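Protoporphyrinogen oxidase (Exiguobacterium sibiricum, PDB 3LOV) probably oxidises coproporphyrinogen III to coproporphyrin III in heme b biosynthesis, using FAD as cofactor and molecular oxygen as electron acceptor. Local coordinates at residues S261-R266 against P275-Y280; G151-P156 against A193-A198. All blocks are in the same frame, centred on the assembly; numbering follows the deposited sequence.

Interaction 1: S261-R266 against P275-Y280; sequences SREDGR and PEYADY
The type I' turn from Glu263 to Arg266 closes a beta hairpin in a three-stranded antiparallel sheet, and its two end residues reach Tyr277 on the third strand and Asp279 just beyond it. Arg266 holds Asp279 side-on in a salt bridge with two bonds: NE lies 3.1 Å from OD1 of Asp279, and NH2 lies 3.2 Å from OD2. Both oxygens are met on their syn side, 34° out of the carboxylate plane, although they stay close to the guanidinium plane. A bend at chi3 (64°) turns the guanidinium so that NH1 comes within 3.9 Å of CB of Tyr277. Glu263 approaches the edge of the Tyr277 ring, with OE2 3.7 Å from CE1. One water completes this junction, donating to Glu263 OE2 at 2.6 Å and lying 2.5 Å from Tyr277 OH. The middle strand 266-270 lies between their two strands in the sheet, and its Arg268 touches both side chains. Asp279 OD2 also accepts a bond from the backbone N of Arg6, tying the hairpin's partner to strand 6-10 of the parallel FAD-binding sheet, where Ala278 packs on Val8.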
# COMPACT_ATOMS: atom_id res chain seq x y z
N SER A 261 13.36 22.71 -17.44
CA SER A 261 13.30 23.70 -18.55
C SER A 261 13.70 23.09 -19.85
O SER A 261 14.46 22.13 -19.89
CB SER A 261 14.24 24.83 -18.27
OG SER A 261 14.05 25.33 -16.97
N ARG A 262 13.25 23.70 -20.93
CA ARG A 262 13.54 23.17 -22.24
C ARG A 262 14.94 23.60 -22.71
O ARG A 262 15.33 24.74 -22.53
CB ARG A 262 12.45 23.61 -23.21
CG ARG A 262 11.06 23.20 -22.67
CD ARG A 262 10.00 23.27 -23.72
NE ARG A 262 8.67 23.39 -23.12
CZ ARG A 262 7.82 22.38 -22.93
NH1 ARG A 262 8.15 21.16 -23.29
NH2 ARG A 262 6.63 22.61 -22.38
N GLU A 263 15.69 22.64 -23.25
CA GLU A 263 16.98 22.88 -23.91
C GLU A 263 16.85 22.33 -25.31
O GLU A 263 17.39 21.29 -25.61
CB GLU A 263 18.12 22.11 -23.25
CG GLU A 263 18.68 22.73 -22.04
CD GLU A 263 19.45 23.98 -22.33
OE1 GLU A 263 19.68 24.31 -23.51
OE2 GLU A 263 19.77 24.67 -21.36
N ASP A 264 16.08 23.02 -26.15
CA ASP A 264 15.94 22.67 -27.56
C ASP A 264 15.78 21.15 -27.82
O ASP A 264 16.57 20.53 -28.56
CB ASP A 264 17.14 23.25 -28.35
CG ASP A 264 17.32 24.78 -28.11
OD1 ASP A 264 16.37 25.53 -28.35
OD2 ASP A 264 18.41 25.23 -27.68
N GLY A 265 14.74 20.56 -27.23
CA GLY A 265 14.46 19.13 -27.45
C GLY A 265 14.92 18.27 -26.27
O GLY A 265 14.39 17.21 -26.03
N ARG A 266 15.90 18.74 -25.53
CA ARG A 266 16.37 18.08 -24.33
C ARG A 266 15.82 18.88 -23.14
O ARG A 266 15.07 19.83 -23.32
CB ARG A 266 17.92 18.02 -24.31
CG ARG A 266 18.63 17.53 -25.62
CD ARG A 266 20.18 17.42 -25.46
NE ARG A 266 20.54 16.39 -24.47
CZ ARG A 266 21.58 16.43 -23.62
NH1 ARG A 266 22.46 17.43 -23.62
NH2 ARG A 266 21.74 15.43 -22.77
N PRO A 275 22.82 22.24 -12.91
CA PRO A 275 21.84 21.55 -13.70
C PRO A 275 22.28 20.18 -14.14
O PRO A 275 23.48 19.94 -14.23
CB PRO A 275 21.67 22.47 -14.91
CG PRO A 275 23.02 23.13 -15.04
CD PRO A 275 23.50 23.31 -13.64
N GLU A 276 21.32 19.29 -14.37
CA GLU A 276 21.58 18.02 -15.05
C GLU A 276 20.88 18.09 -16.39
O GLU A 276 19.76 18.58 -16.42
CB GLU A 276 20.95 16.84 -14.31
CG GLU A 276 21.79 16.17 -13.33
CD GLU A 276 23.01 15.55 -13.95
OE1 GLU A 276 22.90 14.65 -14.80
OE2 GLU A 276 24.09 16.00 -13.57
N TYR A 277 21.49 17.58 -17.46
CA TYR A 277 20.83 17.64 -18.77
C TYR A 277 20.32 16.26 -19.11
O TYR A 277 21.01 15.27 -18.91
CB TYR A 277 21.78 18.19 -19.87
CG TYR A 277 22.20 19.64 -19.62
CD1 TYR A 277 21.39 20.71 -19.98
CD2 TYR A 277 23.38 19.93 -18.98
CE1 TYR A 277 21.78 22.02 -19.73
CE2 TYR A 277 23.76 21.23 -18.71
CZ TYR A 277 22.97 22.26 -19.08
OH TYR A 277 23.40 23.54 -18.82
N ALA A 278 19.08 16.19 -19.58
CA ALA A 278 18.46 14.88 -19.85
C ALA A 278 17.73 14.84 -21.19
O ALA A 278 17.22 15.86 -21.67
CB ALA A 278 17.49 14.54 -18.73
N ASP A 279 17.68 13.65 -21.79
CA ASP A 279 16.81 13.39 -22.91
C ASP A 279 15.53 12.72 -22.42
O ASP A 279 14.45 13.03 -22.92
CB ASP A 279 17.54 12.53 -23.91
CG ASP A 279 18.83 13.19 -24.35
OD1 ASP A 279 18.77 14.02 -25.28
OD2 ASP A 279 19.86 12.98 -23.67
N TYR A 280 15.65 11.81 -21.44
CA TYR A 280 14.50 11.11 -20.87
C TYR A 280 14.45 11.38 -19.39
O TYR A 280 15.49 11.37 -18.73
CB TYR A 280 14.60 9.63 -21.16
CG TYR A 280 14.85 9.36 -22.62
CD1 TYR A 280 13.84 9.55 -23.58
CD2 TYR A 280 16.10 8.96 -23.06
CE1 TYR A 280 14.09 9.31 -24.95
CE2 TYR A 280 16.35 8.73 -24.42
CZ TYR A 280 15.35 8.91 -25.35
OH TYR A 280 15.64 8.67 -26.66
O HOH W 1 22.11 25.14 -20.24

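Interaction 2: G151-P156 against A193-A198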
# COMPACT_ATOMS: atom_id res chain seq x y z
N GLY A 151 -18.82 -0.13 -2.76
CA GLY A 151 -19.91 0.06 -1.82
C GLY A 151 -21.25 0.14 -2.51
O GLY A 151 -22.26 -0.30 -1.97
N GLU A 152 -21.26 0.74 -3.69
CA GLU A 152 -22.45 0.73 -4.50
C GLU A 152 -22.73 -0.70 -5.02
O GLU A 152 -23.88 -1.08 -5.11
CB GLU A 152 -22.27 1.68 -5.66
CG GLU A 152 -23.49 2.01 -6.45
CD GLU A 152 -23.23 3.16 -7.46
OE1 GLU A 152 -22.53 4.12 -7.11
OE2 GLU A 152 -23.75 3.09 -8.59
N TYR A 153 -21.70 -1.46 -5.35
CA TYR A 153 -21.88 -2.82 -5.80
C TYR A 153 -22.33 -3.70 -4.67
O TYR A 153 -23.26 -4.48 -4.82
CB TYR A 153 -20.58 -3.38 -6.37
CG TYR A 153 -20.58 -4.85 -6.65
CD1 TYR A 153 -21.36 -5.39 -7.62
CD2 TYR A 153 -19.73 -5.70 -5.96
CE1 TYR A 153 -21.34 -6.76 -7.91
CE2 TYR A 153 -19.70 -7.03 -6.22
CZ TYR A 153 -20.51 -7.56 -7.20
OH TYR A 153 -20.46 -8.91 -7.45
N LEU A 154 -21.64 -3.61 -3.54
CA LEU A 154 -21.89 -4.49 -2.42
C LEU A 154 -23.15 -4.20 -1.58
O LEU A 154 -23.81 -5.14 -1.11
CB LEU A 154 -20.65 -4.55 -1.50
CG LEU A 154 -19.37 -5.24 -2.00
CD1 LEU A 154 -18.30 -5.16 -0.93
CD2 LEU A 154 -19.62 -6.72 -2.38
N ARG A 155 -23.50 -2.93 -1.34
CA ARG A 155 -24.56 -2.61 -0.40
C ARG A 155 -25.93 -3.19 -0.81
O ARG A 155 -26.64 -3.74 0.03
CB ARG A 155 -24.67 -1.08 -0.14
CG ARG A 155 -23.57 -0.56 0.80
CD ARG A 155 -23.51 0.93 0.81
NE ARG A 155 -22.41 1.44 1.62
CZ ARG A 155 -22.44 1.63 2.93
NH1 ARG A 155 -23.51 1.36 3.66
NH2 ARG A 155 -21.35 2.06 3.52
N PRO A 156 -26.31 -3.08 -2.08
CA PRO A 156 -27.59 -3.70 -2.44
C PRO A 156 -27.64 -5.24 -2.32
O PRO A 156 -28.72 -5.81 -2.20
CB PRO A 156 -27.82 -3.26 -3.90
CG PRO A 156 -26.75 -2.21 -4.20
CD PRO A 156 -25.68 -2.32 -3.19
N ALA A 193 -17.06 -11.47 -11.63
CA ALA A 193 -16.83 -12.63 -12.52
C ALA A 193 -17.55 -13.87 -11.94
O ALA A 193 -18.34 -14.50 -12.58
CB ALA A 193 -15.28 -12.90 -12.67
N ASN A 194 -17.32 -14.13 -10.66
CA ASN A 194 -17.93 -15.26 -10.01
C ASN A 194 -19.43 -15.16 -9.85
O ASN A 194 -20.13 -16.16 -10.03
CB ASN A 194 -17.22 -15.56 -8.70
CG ASN A 194 -15.79 -16.06 -8.93
OD1 ASN A 194 -14.88 -15.69 -8.22
ND2 ASN A 194 -15.62 -16.90 -9.91
N GLU A 195 -19.94 -13.95 -9.58
CA GLU A 195 -21.37 -13.72 -9.53
C GLU A 195 -22.01 -14.04 -10.88
O GLU A 195 -23.13 -14.58 -10.96
CB GLU A 195 -21.66 -12.24 -9.19
CG GLU A 195 -23.13 -11.95 -8.94
CD GLU A 195 -23.46 -10.49 -8.52
OE1 GLU A 195 -22.55 -9.66 -8.37
OE2 GLU A 195 -24.67 -10.18 -8.35
N GLN A 196 -21.35 -13.62 -11.95
CA GLN A 196 -21.89 -13.82 -13.27
C GLN A 196 -21.93 -15.32 -13.62
O GLN A 196 -22.89 -15.80 -14.21
CB GLN A 196 -21.05 -13.03 -14.26
CG GLN A 196 -21.53 -13.09 -15.69
CD GLN A 196 -21.04 -11.90 -16.51
OE1 GLN A 196 -20.62 -10.88 -15.96
NE2 GLN A 196 -21.09 -12.04 -17.82
N LYS A 197 -20.90 -16.05 -13.22
CA LYS A 197 -20.78 -17.50 -13.45
C LYS A 197 -21.81 -18.28 -12.62
O LYS A 197 -22.55 -19.14 -13.15
CB LYS A 197 -19.37 -17.92 -13.04
CG LYS A 197 -18.84 -19.19 -13.66
CD LYS A 197 -17.31 -19.09 -13.81
CE LYS A 197 -16.69 -20.42 -14.28
NZ LYS A 197 -16.43 -21.35 -13.13
N ALA A 198 -21.88 -17.97 -11.32
CA ALA A 198 -22.72 -18.69 -10.36
C ALA A 198 -24.14 -18.17 -10.29
O ALA A 198 -24.99 -18.76 -9.61
CB ALA A 198 -22.08 -18.69 -8.96
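Tyr153 and Glu195 approach from opposite directions, the carboxylate oxygen OE1 coming to the edge of the phenol ring at its hydroxyl end. Tyr153 OH donates a hydrogen bond to OE1 of Glu195 at a modelled distance of 2.4 Å, a value so short that its exact length is doubtful. The same oxygen lies 3.2 Å from CE1 of Tyr153, and the carboxylate is turned 50° from the ring plane. Extension on both sides makes this meeting possible. The tyrosine ring leaves its helix with CG anti to the backbone N (chi1 170°), while the glutamate chain runs straight beyond CG (chi2 177°) to span the rest of the gap. The nearest CA atoms of segments 151-156 and 193-198, those of Tyr153 and Glu195, are 11.5 Å apart; the Tyr153-Glu195 pair bridges this distance, and Tyr153 also packs on Phe191 and Val192 of helix 189-198. Helices 150-158 and 189-198 belong to the largely helical part of the chain, which in relatives of this oxidase family forms a domain distinct from the FAD-binding one. Arg157 supplies the next shell: it forms a salt bridge to Glu195 OE2 through NE and a hydrogen bond to the backbone O of Tyr153 through NH1. Its positive charge would be expected to favour the ionised carboxylate. Leu201 of helix 201-207, with Ile148 and Thr184 from loops, also packs around the buried ring. Farther out, Leu154 packs on Val163 and Ile167 of helix 160-172.

The two contacts are far apart, with centres 50 Å from each other and nearest atoms about 38 Å apart, and they share no helix, strand or sheet. Along the chain they follow in series: interaction 2 closes among helices before interaction 1 opens in a three-stranded antiparallel sheet whose last strand, 276-278, leads almost directly into strand 280-283 of the parallel sheet. Both lie in the flavin-containing amine oxidoreductase fold. Interaction 1 is a surface contact beside the nucleotide-binding sheet, whereas interaction 2 is buried among helices. Each is a local polar pairing in its own region, and no segment is shared between them.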